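Nitrate transport protein (Parabacteroides distasonis, PDB 3HN0) is probably the substrate-binding component of an ABC transporter, possibly for nitrate or a related small molecule, though its ligand is not established. Local coordinates at residues Y87-T92 / S162-T167; F102-T107 / L125-N130; I57-M62 / T184-T189; A253-L258 / G271-A276. All blocks are in the same frame, centred on the assembly; numbering follows the deposited sequence. Where two conformers were deposited one is given.

Overall arrangement
Interaction 3 is the buried one: it joins two neighbouring strands of the seven-stranded sheet and is made of backbone bonds and apolar side chains. Interaction 1 also pairs antiparallel strands, but in the three-stranded sheet. It is partly buried and adds a polar side-chain bond. The centres of interactions 1 and 3 lie about 31 Å apart. Interaction 2 is a surface contact of loops, held by one backbone bond, waters and an amide over a ring. Interaction 4 has no direct hydrogen bond between its segments, only apolar packing, with a phosphate ion on the outer side. Phe-257 of interaction 4 packs on Thr-107 of interaction 2 and on Met-62 of interaction 3.

Interaction 1 (Y87-T92 / S162-T167); sequences YLVEKT and SSLRIT
Thr-167 and Glu-90 meet on one face of a three-stranded antiparallel sheet. Strand 87-90 is its middle strand, and strand 165-169 is an edge strand within the chain. Thr-167 has the largest area buried here, followed by Leu-164 and Glu-90. In the Glu-90 conformer described, the Thr-167 hydroxyl OG1 donates to Glu-90 OE2 at 2.6 Å, using the carboxylate lone pair that faces away from OE1. The two side chains cross at about a right angle, with Thr-167 CG2 3.6 Å from Glu-90 CG. OE1 forms a salt bridge with Arg-146, so each carboxylate oxygen has its own partner. A valine in place of Thr-167 would probably leave OE2 without its donor and the carboxylate freer to turn.

The backbone pairing brings Thr-167 to this place. Its N donates to Leu-88 O at 2.8 Å. Glu-90 and Arg-165 form a hydrogen-bonded pair, N to O in both directions.

The other face is mainly apolar. Leu-164 holds CG anti to its backbone N (chi1 -166°), which turns the branched end back to the opposite strand. There CD1 lies 3.6 Å from Lys-91 CG, and CG lies 3.9 Å from Val-89 CB. Val-89 CG1 and Ile-166 CG1 meet next to them. Helix 153-160 covers this face with Leu-154, Ala-157 and Leu-158. The Arg-165 side chain bends at chi2 (-77°) and folds back along its own segment. Its NH1 donates to Ser-162 O at 2.8 Å and to Leu-164 O at 2.9 Å.

Interaction 2 (F102-T107 / L125-N130); sequences FGNGTT and LNYAFN
Gly-103 N donates to Asn-130 O at 2.8 Å from well above the carbonyl plane, and Phe-102 CA lies 3.5 Å from Phe-129 O in a CA-H...O contact. The Gly-103 bond is the one direct hydrogen bond between the two segments. Asn-130 O also sits 3.4 Å from Phe-102 CB, at the edge of the Phe-102 ring and near its plane. Asn-104 CG is anti to the backbone N (chi1 177°), which carries the amide over the Tyr-127 ring. ND2 stands 3.1 Å above the ring plane, over its centre, and the amide and ring planes are 77° apart. The amide thus meets the pi face edge-on. The Tyr-127 hydroxyl bonds to Asp-109 of helix 107-119. A leucine in place of Tyr-127 would probably leave ND2 without an aromatic face and Asp-109 without its hydroxyl partner. In the Asn-130 conformer described, one water bridges Asn-104 N and Asn-130 ND2, another Asn-104 O and the same ND2. Gly-103 to Thr-106 form a type II beta turn, in which Gly-103 O accepts from both N and OG1 of Thr-106. Strand 99-100, helix 107-119 and the parallel strand 125-126 make a beta-alpha-beta crossover, and this contact joins the loops that follow its two strands.

Interaction 3 (I57-M62 / T184-T189); sequences IAVLPM and TAVVYT
The antiparallel pairing of Val-59 with Val-186, and of the residues on both sides of them, joins two central strands of the seven-stranded sheet. Strands 57-61 and 184-188 run at 155° to each other. Ala-58 and Val-187 form a hydrogen-bonded pair. Val-187 N donates to Ala-58 O at 2.9 Å in a nearly straight bond (174°), and Ala-58 N returns one to Val-187 O. Leu-60 and Ala-185 repeat this two residues further on, with Ala-185 N 2.8 Å from Leu-60 O.

On the face of Ile-57 and Val-59, Ile-57 CG2 lies 3.7 Å from Val-186 CG1. The side chains of Val-59 and Val-186 lie side by side and point the same way, with their CG2 methyls in contact. Val-59 CG1, anti to the backbone N (chi1 -173°), reaches along the partner strand to Thr-184 CG2 at 3.8 Å. Val-59 and Leu-60 each have a second conformer, not described here.

The strand order 33-40, 6-12, 57-61, 184-188, 76-82 matches the 2-1-3-n-4 order of the type II periplasmic binding protein fold. Strand 184-188 is the first to re-enter this sheet after the chain has passed through the other lobe.

On the other face, Leu-60 CD2 meets Val-187 CG2 at 4.0 Å. Val-187 CG2 also touches Ala-58 CB. Helix 43-51 covers this face, with Leu-50 on Ala-58 and Val-187. Past the strand, the selenomethionine Met-62 bends at chi2 and chi3. Its SE lies 4.0 Å from Ala-185 CB, and CE lies 3.6 Å from Thr-184 O, a buried carbonyl oxygen with no polar partner in the model.

Interaction 4 (A253-L258 / G271-A276); sequences AVMGFL and GRLPDA. With PO4 (phosphate ion), chain C.
Leu-258 of helix 251-264 packs on Leu-273 and Pro-274 of the loop that follows the helix. This is the tight part of the contact. In the Leu-273 conformer described, CD2 of that residue touches Leu-258 CB at 3.7 Å. Leu-258 CD1 comes up to the proline ring, 3.8 Å from Pro-274 CD. Ala-66 of helix 62-70 touches both Leu-258 and Pro-274, so the loop packs against that helix as well.

One turn earlier on the helix, the selenomethionine Met-255 bends at chi2 (-62°) and chi3 (-70°), which brings its methyl round to the loop. CE lies 3.8 Å from Leu-273 CB and 3.6 Å from Pro-274 O.

The other side of the loop is polar and exposed. Arg-272 and Asp-275 lead away from the helix to a phosphate ion, probably from the crystallisation liquor. Arg-272 NE donates to phosphate O2 at 2.8 Å, with O2 at the edge of the guanidinium and in its plane. NH2 donates to O4 at 3.1 Å and also bonds to Asn-70 O. Asp-275 OD2 lies 2.6 Å from phosphate O1, while OD1 bonds to Tyr-69 and to Gly-277 N.

Between these two segments the link is apolar packing, with no hydrogen bond. The charged side chains turn instead to the phosphate and to Tyr-69 and Asn-70, and the guanidinium probably offsets part of the anion's charge.

Interaction 1 (Y87-T92 / S162-T167)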
loop_
_atom_site.group_PDB
_atom_site.type_symbol
_atom_site.label_atom_id
_atom_site.label_comp_id
_atom_site.label_asym_id
_atom_site.label_seq_id
_atom_site.Cartn_x
_atom_site.Cartn_y
_atom_site.Cartn_z
ATOM N N TYR A 87 -9.859 10.906 3.056
ATOM C CA TYR A 87 -8.939 11.914 2.623
ATOM C C TYR A 87 -9.041 13.186 3.432
ATOM O O TYR A 87 -10.100 13.527 3.924
ATOM C CB TYR A 87 -9.181 12.216 1.142
ATOM C CG TYR A 87 -8.836 11.097 0.230
ATOM C CD1 TYR A 87 -9.759 10.063 -0.016
ATOM C CD2 TYR A 87 -7.583 11.030 -0.407
ATOM C CE1 TYR A 87 -9.450 8.994 -0.860
ATOM C CE2 TYR A 87 -7.284 9.943 -1.239
ATOM C CZ TYR A 87 -8.218 8.948 -1.469
ATOM O OH TYR A 87 -7.919 7.891 -2.310
ATOM N N LEU A 88 -7.924 13.880 3.630
ATOM C CA LEU A 88 -7.944 15.163 4.321
ATOM C C LEU A 88 -8.057 16.279 3.305
ATOM O O LEU A 88 -7.274 16.319 2.346
ATOM C CB LEU A 88 -6.633 15.342 5.077
ATOM C CG LEU A 88 -6.371 16.623 5.870
ATOM C CD1 LEU A 88 -7.387 16.794 6.987
ATOM C CD2 LEU A 88 -4.926 16.533 6.386
ATOM N N VAL A 89 -8.969 17.216 3.537
ATOM C CA VAL A 89 -9.129 18.381 2.683
ATOM C C VAL A 89 -8.935 19.656 3.510
ATOM O O VAL A 89 -9.272 19.698 4.687
ATOM C CB VAL A 89 -10.514 18.399 1.994
ATOM C CG1 VAL A 89 -10.653 17.205 1.059
ATOM C CG2 VAL A 89 -11.700 18.400 3.034
ATOM N N GLU A 90 -8.374 20.669 2.877
ATOM C CA GLU A 90 -8.128 21.935 3.534
ATOM C C GLU A 90 -8.397 23.062 2.553
ATOM O O GLU A 90 -8.149 22.924 1.343
ATOM C CB GLU A 90 -6.686 22.004 4.093
ATOM C CG GLU A 90 -6.214 20.728 4.795
ATOM C CD GLU A 90 -4.888 20.884 5.532
ATOM O OE1 GLU A 90 -4.792 21.785 6.403
ATOM O OE2 GLU A 90 -3.952 20.086 5.264
ATOM N N LYS A 91 -8.902 24.165 3.092
ATOM C CA LYS A 91 -9.086 25.390 2.336
ATOM C C LYS A 91 -7.854 26.251 2.471
ATOM O O LYS A 91 -7.194 26.222 3.504
ATOM C CB LYS A 91 -10.278 26.172 2.865
ATOM C CG LYS A 91 -11.573 25.608 2.404
ATOM C CD LYS A 91 -12.791 26.385 2.887
ATOM C CE LYS A 91 -12.866 27.801 2.305
ATOM N NZ LYS A 91 -14.186 28.115 1.698
ATOM N N THR A 92 -7.565 26.998 1.401
ATOM C CA THR A 92 -6.559 28.065 1.391
ATOM C C THR A 92 -7.262 29.388 1.072
ATOM O O THR A 92 -7.929 29.492 0.034
ATOM C CB THR A 92 -5.486 27.827 0.305
ATOM O OG1 THR A 92 -5.067 26.463 0.368
ATOM C CG2 THR A 92 -4.273 28.759 0.504
ATOM N N SER A 162 -14.170 25.526 -5.010
ATOM C CA SER A 162 -13.007 25.310 -5.836
ATOM C C SER A 162 -11.686 25.717 -5.220
ATOM O O SER A 162 -10.659 25.463 -5.847
ATOM C CB SER A 162 -13.193 25.978 -7.206
ATOM O OG SER A 162 -13.045 27.360 -7.070
ATOM N N SER A 163 -11.735 26.356 -4.040
ATOM C CA SER A 163 -10.583 26.617 -3.175
ATOM C C SER A 163 -10.073 25.353 -2.428
ATOM O O SER A 163 -8.897 25.249 -2.130
ATOM C CB SER A 163 -10.882 27.759 -2.183
ATOM O OG SER A 163 -11.485 27.374 -0.944
ATOM N N LEU A 164 -10.958 24.384 -2.217
ATOM C CA LEU A 164 -10.691 23.238 -1.363
ATOM C C LEU A 164 -9.719 22.330 -2.105
ATOM O O LEU A 164 -9.841 22.166 -3.308
ATOM C CB LEU A 164 -12.002 22.472 -1.075
ATOM C CG LEU A 164 -11.960 21.468 0.042
ATOM C CD1 LEU A 164 -11.757 22.158 1.446
ATOM C CD2 LEU A 164 -13.256 20.589 -0.040
ATOM N N ARG A 165 -8.779 21.743 -1.373
ATOM C CA ARG A 165 -7.823 20.798 -1.916
ATOM C C ARG A 165 -7.683 19.575 -1.017
ATOM O O ARG A 165 -7.729 19.698 0.191
ATOM C CB ARG A 165 -6.445 21.460 -2.073
ATOM C CG ARG A 165 -6.413 22.616 -3.070
ATOM C CD ARG A 165 -6.407 22.121 -4.531
ATOM N NE ARG A 165 -6.320 23.235 -5.495
ATOM C CZ ARG A 165 -7.364 23.920 -5.958
ATOM N NH1 ARG A 165 -8.596 23.619 -5.543
ATOM N NH2 ARG A 165 -7.186 24.926 -6.826
ATOM N N ILE A 166 -7.430 18.422 -1.628
ATOM C CA ILE A 166 -6.978 17.231 -0.885
ATOM C C ILE A 166 -5.503 17.483 -0.518
ATOM O O ILE A 166 -4.708 17.824 -1.384
ATOM C CB ILE A 166 -7.095 15.992 -1.704
ATOM C CG1 ILE A 166 -8.559 15.674 -1.975
ATOM C CG2 ILE A 166 -6.416 14.840 -0.991
ATOM C CD1 ILE A 166 -8.766 14.516 -2.957
ATOM N N THR A 167 -5.186 17.361 0.766
ATOM C CA THR A 167 -3.833 17.542 1.270
ATOM C C THR A 167 -3.203 16.254 1.785
ATOM O O THR A 167 -1.985 16.215 1.949
ATOM C CB THR A 167 -3.796 18.615 2.373
ATOM O OG1 THR A 167 -4.578 18.212 3.504
ATOM C CG2 THR A 167 -4.327 19.969 1.810
HETATM O O HOH W 1 -6.287 24.446 -0.264
#

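Interaction 2 (F102-T107 / L125-N130)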
loop_
_atom_site.group_PDB
_atom_site.type_symbol
_atom_site.label_atom_id
_atom_site.label_comp_id
_atom_site.label_asym_id
_atom_site.label_seq_id
_atom_site.Cartn_x
_atom_site.Cartn_y
_atom_site.Cartn_z
ATOM N N PHE A 102 -16.177 13.270 11.035
ATOM C CA PHE A 102 -17.451 12.612 11.182
ATOM C C PHE A 102 -17.231 11.212 11.844
ATOM O O PHE A 102 -16.110 10.750 11.996
ATOM C CB PHE A 102 -18.155 12.504 9.828
ATOM C CG PHE A 102 -17.448 11.605 8.844
ATOM C CD1 PHE A 102 -16.406 12.101 8.032
ATOM C CD2 PHE A 102 -17.811 10.272 8.713
ATOM C CE1 PHE A 102 -15.739 11.267 7.140
ATOM C CE2 PHE A 102 -17.158 9.444 7.795
ATOM C CZ PHE A 102 -16.100 9.939 7.028
ATOM N N GLY A 103 -18.313 10.578 12.270
ATOM C CA GLY A 103 -18.234 9.242 12.859
ATOM C C GLY A 103 -17.373 9.107 14.099
ATOM O O GLY A 103 -16.624 8.132 14.254
ATOM N N ASN A 104 -17.501 10.067 15.016
ATOM C CA ASN A 104 -16.829 9.995 16.291
ATOM C C ASN A 104 -16.882 8.582 16.872
ATOM O O ASN A 104 -17.946 7.998 16.907
ATOM C CB ASN A 104 -17.449 10.965 17.308
ATOM C CG ASN A 104 -16.804 10.840 18.674
ATOM O OD1 ASN A 104 -17.307 10.128 19.550
ATOM N ND2 ASN A 104 -15.662 11.472 18.842
ATOM N N GLY A 105 -15.730 8.069 17.307
ATOM C CA GLY A 105 -15.596 6.744 17.880
ATOM C C GLY A 105 -15.515 5.555 16.939
ATOM O O GLY A 105 -15.422 4.408 17.410
ATOM N N THR A 106 -15.567 5.816 15.631
ATOM C CA THR A 106 -15.594 4.755 14.618
ATOM C C THR A 106 -14.392 4.916 13.694
ATOM O O THR A 106 -13.535 5.761 13.941
ATOM C CB THR A 106 -16.907 4.741 13.807
ATOM O OG1 THR A 106 -16.954 5.878 12.924
ATOM C CG2 THR A 106 -18.144 4.738 14.731
ATOM N N THR A 107 -14.324 4.088 12.649
ATOM C CA THR A 107 -13.151 4.044 11.765
ATOM C C THR A 107 -12.589 5.434 11.348
ATOM O O THR A 107 -11.426 5.707 11.555
ATOM C CB THR A 107 -13.411 3.140 10.573
ATOM O OG1 THR A 107 -13.813 1.843 11.062
ATOM C CG2 THR A 107 -12.145 2.977 9.754
ATOM N N LEU A 125 -9.496 18.472 17.023
ATOM C CA LEU A 125 -10.573 17.706 16.387
ATOM C C LEU A 125 -11.935 18.265 16.780
ATOM O O LEU A 125 -12.170 18.577 17.926
ATOM C CB LEU A 125 -10.453 16.230 16.730
ATOM C CG LEU A 125 -9.129 15.614 16.266
ATOM C CD1 LEU A 125 -8.983 14.171 16.778
ATOM C CD2 LEU A 125 -9.014 15.670 14.740
ATOM N N ASN A 126 -12.818 18.447 15.815
ATOM C CA ASN A 126 -14.144 18.912 16.100
ATOM C C ASN A 126 -15.165 17.916 15.594
ATOM O O ASN A 126 -15.201 17.595 14.412
ATOM C CB ASN A 126 -14.344 20.278 15.472
ATOM C CG ASN A 126 -15.613 20.966 15.949
ATOM O OD1 ASN A 126 -16.688 20.344 16.070
ATOM N ND2 ASN A 126 -15.500 22.267 16.204
ATOM N N TYR A 127 -16.002 17.444 16.519
ATOM C CA TYR A 127 -16.966 16.394 16.264
ATOM C C TYR A 127 -18.390 16.963 16.204
ATOM O O TYR A 127 -19.373 16.230 16.325
ATOM C CB TYR A 127 -16.855 15.325 17.357
ATOM C CG TYR A 127 -15.532 14.597 17.409
ATOM C CD1 TYR A 127 -15.147 13.732 16.378
ATOM C CD2 TYR A 127 -14.647 14.776 18.482
ATOM C CE1 TYR A 127 -13.904 13.055 16.421
ATOM C CE2 TYR A 127 -13.442 14.112 18.542
ATOM C CZ TYR A 127 -13.066 13.249 17.503
ATOM O OH TYR A 127 -11.875 12.584 17.630
ATOM N N ALA A 128 -18.489 18.249 15.922
ATOM C CA ALA A 128 -19.776 18.935 15.779
ATOM C C ALA A 128 -20.676 18.279 14.731
ATOM O O ALA A 128 -21.889 18.289 14.881
ATOM C CB ALA A 128 -19.558 20.429 15.466
ATOM N N PHE A 129 -20.093 17.703 13.681
ATOM C CA PHE A 129 -20.866 17.103 12.608
ATOM C C PHE A 129 -20.601 15.600 12.575
ATOM O O PHE A 129 -19.474 15.182 12.330
ATOM C CB PHE A 129 -20.458 17.745 11.271
ATOM C CG PHE A 129 -20.745 19.247 11.198
ATOM C CD1 PHE A 129 -22.040 19.723 11.360
ATOM C CD2 PHE A 129 -19.729 20.161 10.955
ATOM C CE1 PHE A 129 -22.310 21.094 11.300
ATOM C CE2 PHE A 129 -19.987 21.523 10.896
ATOM C CZ PHE A 129 -21.279 21.991 11.062
ATOM N N ASN A 130 -21.624 14.777 12.778
ATOM C CA ASN A 130 -21.380 13.325 12.887
ATOM C C ASN A 130 -21.365 12.608 11.550
ATOM O O ASN A 130 -20.897 11.460 11.475
ATOM C CB ASN A 130 -22.372 12.641 13.838
ATOM C CG ASN A 130 -21.923 11.234 14.230
ATOM O OD1 ASN A 130 -22.622 10.264 13.981
ATOM N ND2 ASN A 130 -20.741 11.125 14.790
HETATM O O HOH W 2 -18.051 12.967 14.603
HETATM O O HOH W 3 -20.196 8.517 15.853
#

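Interaction 3 (I57-M62 / T184-T189)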
loop_
_atom_site.group_PDB
_atom_site.type_symbol
_atom_site.label_atom_id
_atom_site.label_comp_id
_atom_site.label_asym_id
_atom_site.label_seq_id
_atom_site.Cartn_x
_atom_site.Cartn_y
_atom_site.Cartn_z
ATOM N N ILE A 57 -25.301 -11.860 2.023
ATOM C CA ILE A 57 -23.974 -11.237 1.946
ATOM C C ILE A 57 -24.196 -9.781 2.326
ATOM O O ILE A 57 -25.239 -9.196 1.975
ATOM C CB ILE A 57 -23.471 -11.295 0.484
ATOM C CG1 ILE A 57 -23.343 -12.787 0.057
ATOM C CG2 ILE A 57 -22.190 -10.446 0.324
ATOM C CD1 ILE A 57 -23.124 -13.059 -1.410
ATOM N N ALA A 58 -23.256 -9.177 3.046
ATOM C CA ALA A 58 -23.425 -7.785 3.420
ATOM C C ALA A 58 -22.099 -7.103 3.317
ATOM O O ALA A 58 -21.076 -7.738 3.542
ATOM C CB ALA A 58 -23.969 -7.658 4.855
ATOM N N VAL A 59 -22.108 -5.801 3.055
ATOM C CA VAL A 59 -20.891 -5.060 2.930
ATOM C C VAL A 59 -20.988 -3.904 3.930
ATOM O O VAL A 59 -21.909 -3.076 3.807
ATOM C CB VAL A 59 -20.742 -4.533 1.469
ATOM C CG1 VAL A 59 -19.369 -3.884 1.292
ATOM C CG2 VAL A 59 -20.961 -5.684 0.442
ATOM N N LEU A 60 -20.083 -3.876 4.928
ATOM C CA LEU A 60 -20.145 -2.932 6.044
ATOM C C LEU A 60 -18.764 -2.794 6.633
ATOM O O LEU A 60 -17.823 -3.526 6.265
ATOM C CB LEU A 60 -21.172 -3.355 7.124
ATOM C CG LEU A 60 -20.821 -4.546 8.057
ATOM C CD1 LEU A 60 -22.012 -4.828 8.910
ATOM C CD2 LEU A 60 -20.436 -5.830 7.322
ATOM N N PRO A 61 -18.619 -1.860 7.564
ATOM C CA PRO A 61 -17.272 -1.584 8.018
ATOM C C PRO A 61 -16.648 -2.822 8.648
ATOM O O PRO A 61 -17.344 -3.632 9.310
ATOM C CB PRO A 61 -17.473 -0.493 9.052
ATOM C CG PRO A 61 -18.672 0.258 8.549
ATOM C CD PRO A 61 -19.573 -0.860 8.079
HETATM N N MSE A 62 -15.348 -2.972 8.395
HETATM C CA MSE A 62 -14.581 -4.082 8.963
HETATM C C MSE A 62 -14.721 -4.149 10.485
HETATM O O MSE A 62 -14.817 -5.255 11.048
HETATM C CB MSE A 62 -13.099 -3.977 8.556
HETATM C CG MSE A 62 -12.212 -5.084 8.934
HETATM SE SE MSE A 62 -12.625 -6.780 8.202
HETATM C CE MSE A 62 -12.093 -6.318 6.399
ATOM N N THR A 184 -13.199 -2.036 4.895
ATOM C CA THR A 184 -14.509 -2.434 4.455
ATOM C C THR A 184 -14.572 -3.947 4.263
ATOM O O THR A 184 -13.641 -4.542 3.693
ATOM C CB THR A 184 -14.845 -1.760 3.144
ATOM O OG1 THR A 184 -14.751 -0.340 3.301
ATOM C CG2 THR A 184 -16.242 -2.168 2.672
ATOM N N ALA A 185 -15.616 -4.556 4.808
ATOM C CA ALA A 185 -15.783 -5.986 4.810
ATOM C C ALA A 185 -16.945 -6.405 3.951
ATOM O O ALA A 185 -18.058 -5.831 4.030
ATOM C CB ALA A 185 -16.066 -6.524 6.235
ATOM N N VAL A 186 -16.688 -7.430 3.154
ATOM C CA VAL A 186 -17.764 -8.232 2.563
ATOM C C VAL A 186 -17.870 -9.459 3.433
ATOM O O VAL A 186 -16.930 -10.270 3.480
ATOM C CB VAL A 186 -17.473 -8.620 1.099
ATOM C CG1 VAL A 186 -18.605 -9.488 0.535
ATOM C CG2 VAL A 186 -17.233 -7.382 0.220
ATOM N N VAL A 187 -19.023 -9.646 4.068
ATOM C CA VAL A 187 -19.253 -10.803 4.932
ATOM C C VAL A 187 -20.369 -11.677 4.371
ATOM O O VAL A 187 -21.205 -11.194 3.600
ATOM C CB VAL A 187 -19.591 -10.364 6.380
ATOM C CG1 VAL A 187 -18.404 -9.482 6.927
ATOM C CG2 VAL A 187 -20.976 -9.695 6.500
ATOM N N TYR A 188 -20.375 -12.955 4.760
ATOM C CA TYR A 188 -21.324 -13.904 4.229
ATOM C C TYR A 188 -21.751 -14.886 5.303
ATOM O O TYR A 188 -21.026 -15.136 6.292
ATOM C CB TYR A 188 -20.735 -14.620 3.003
ATOM C CG TYR A 188 -19.569 -15.504 3.255
ATOM C CD1 TYR A 188 -18.272 -15.007 3.279
ATOM C CD2 TYR A 188 -19.738 -16.877 3.523
ATOM C CE1 TYR A 188 -17.212 -15.794 3.542
ATOM C CE2 TYR A 188 -18.660 -17.671 3.752
ATOM C CZ TYR A 188 -17.391 -17.157 3.737
ATOM O OH TYR A 188 -16.281 -17.967 4.020
ATOM N N THR A 189 -22.912 -15.457 5.064
ATOM C CA THR A 189 -23.510 -16.397 6.011
ATOM C C THR A 189 -23.191 -17.821 5.574
ATOM O O THR A 189 -22.683 -18.071 4.501
ATOM C CB THR A 189 -25.039 -16.198 6.064
ATOM O OG1 THR A 189 -25.529 -16.276 4.750
ATOM C CG2 THR A 189 -25.469 -14.847 6.695
#

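Interaction 4 (A253-L258 / G271-A276)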
loop_
_atom_site.group_PDB
_atom_site.type_symbol
_atom_site.label_atom_id
_atom_site.label_comp_id
_atom_site.label_asym_id
_atom_site.label_seq_id
_atom_site.Cartn_x
_atom_site.Cartn_y
_atom_site.Cartn_z
ATOM N N ALA A 253 -3.351 -7.038 6.122
ATOM C CA ALA A 253 -4.058 -5.763 6.101
ATOM C C ALA A 253 -5.346 -5.776 6.943
ATOM O O ALA A 253 -5.843 -4.706 7.334
ATOM C CB ALA A 253 -4.408 -5.340 4.666
ATOM N N VAL A 254 -5.931 -6.957 7.117
ATOM C CA VAL A 254 -7.153 -7.064 7.934
ATOM C C VAL A 254 -6.762 -7.002 9.387
ATOM O O VAL A 254 -7.193 -6.125 10.105
ATOM C CB VAL A 254 -7.956 -8.339 7.641
ATOM C CG1 VAL A 254 -9.067 -8.555 8.730
ATOM C CG2 VAL A 254 -8.560 -8.248 6.223
HETATM N N MSE A 255 -5.883 -7.900 9.797
HETATM C CA MSE A 255 -5.542 -8.009 11.218
HETATM C C MSE A 255 -4.722 -6.813 11.674
HETATM O O MSE A 255 -4.890 -6.328 12.799
HETATM C CB MSE A 255 -4.803 -9.306 11.499
HETATM C CG MSE A 255 -5.614 -10.536 11.135
HETATM SE SE MSE A 255 -7.275 -10.674 12.184
HETATM C CE MSE A 255 -6.461 -11.055 13.746
ATOM N N GLY A 256 -3.844 -6.295 10.808
ATOM C CA GLY A 256 -3.165 -5.026 11.133
ATOM C C GLY A 256 -4.074 -3.833 11.365
ATOM O O GLY A 256 -3.860 -3.040 12.297
ATOM N N PHE A 257 -5.070 -3.654 10.516
ATOM C CA PHE A 257 -6.092 -2.639 10.702
ATOM C C PHE A 257 -6.856 -2.828 12.023
ATOM O O PHE A 257 -6.937 -1.900 12.796
ATOM C CB PHE A 257 -7.080 -2.591 9.528
ATOM C CG PHE A 257 -8.272 -1.766 9.783
ATOM C CD1 PHE A 257 -8.221 -0.372 9.774
ATOM C CD2 PHE A 257 -9.503 -2.373 10.048
ATOM C CE1 PHE A 257 -9.339 0.399 9.973
ATOM C CE2 PHE A 257 -10.619 -1.614 10.318
ATOM C CZ PHE A 257 -10.570 -0.212 10.274
ATOM N N LEU A 258 -7.343 -4.043 12.287
ATOM C CA LEU A 258 -8.107 -4.329 13.505
ATOM C C LEU A 258 -7.260 -4.075 14.765
ATOM O O LEU A 258 -7.745 -3.484 15.722
ATOM C CB LEU A 258 -8.711 -5.751 13.482
ATOM C CG LEU A 258 -9.877 -5.884 12.477
ATOM C CD1 LEU A 258 -10.355 -7.349 12.346
ATOM C CD2 LEU A 258 -11.069 -4.971 12.813
ATOM N N GLY A 271 -13.611 -6.131 21.681
ATOM C CA GLY A 271 -12.756 -6.432 22.829
ATOM C C GLY A 271 -11.564 -7.338 22.560
ATOM O O GLY A 271 -10.734 -7.542 23.440
ATOM N N ARG A 272 -11.481 -7.894 21.363
ATOM C CA ARG A 272 -10.367 -8.757 20.981
ATOM C C ARG A 272 -10.287 -8.864 19.483
ATOM O O ARG A 272 -11.271 -8.590 18.782
ATOM C CB ARG A 272 -10.546 -10.162 21.597
ATOM C CG ARG A 272 -11.725 -10.953 21.047
ATOM C CD ARG A 272 -12.002 -12.133 21.918
ATOM N NE ARG A 272 -12.954 -13.070 21.351
ATOM C CZ ARG A 272 -14.282 -12.910 21.380
ATOM N NH1 ARG A 272 -14.825 -11.847 21.953
ATOM N NH2 ARG A 272 -15.070 -13.831 20.845
ATOM N N LEU A 273 -9.126 -9.279 18.979
ATOM C CA LEU A 273 -8.968 -9.568 17.557
ATOM C C LEU A 273 -9.708 -10.863 17.266
ATOM O O LEU A 273 -9.611 -11.815 18.043
ATOM C CB LEU A 273 -7.500 -9.759 17.188
ATOM C CG LEU A 273 -6.595 -8.549 17.291
ATOM C CD1 LEU A 273 -5.161 -9.044 17.099
ATOM C CD2 LEU A 273 -6.973 -7.481 16.233
ATOM N N PRO A 274 -10.458 -10.922 16.144
ATOM C CA PRO A 274 -11.150 -12.168 15.781
ATOM C C PRO A 274 -10.154 -13.336 15.644
ATOM O O PRO A 274 -9.017 -13.126 15.179
ATOM C CB PRO A 274 -11.758 -11.844 14.449
ATOM C CG PRO A 274 -11.932 -10.339 14.470
ATOM C CD PRO A 274 -10.738 -9.828 15.195
ATOM N N ASP A 275 -10.573 -14.526 16.055
ATOM C CA ASP A 275 -9.765 -15.729 15.886
ATOM C C ASP A 275 -9.751 -16.230 14.440
ATOM O O ASP A 275 -10.288 -15.587 13.519
ATOM C CB ASP A 275 -10.237 -16.832 16.849
ATOM C CG ASP A 275 -11.642 -17.302 16.585
ATOM O OD1 ASP A 275 -12.097 -17.305 15.425
ATOM O OD2 ASP A 275 -12.313 -17.714 17.553
ATOM N N ALA A 276 -9.147 -17.396 14.224
ATOM C CA ALA A 276 -8.857 -17.835 12.851
ATOM C C ALA A 276 -10.137 -18.163 12.051
ATOM O O ALA A 276 -10.126 -18.046 10.848
ATOM C CB ALA A 276 -7.883 -19.015 12.826
HETATM P P PO4 C . -11.970 -16.376 20.768
HETATM O O1 PO4 C . -11.427 -17.586 20.029
HETATM O O2 PO4 C . -11.526 -15.090 20.090
HETATM O O3 PO4 C . -11.446 -16.387 22.193
HETATM O O4 PO4 C . -13.466 -16.495 20.805
#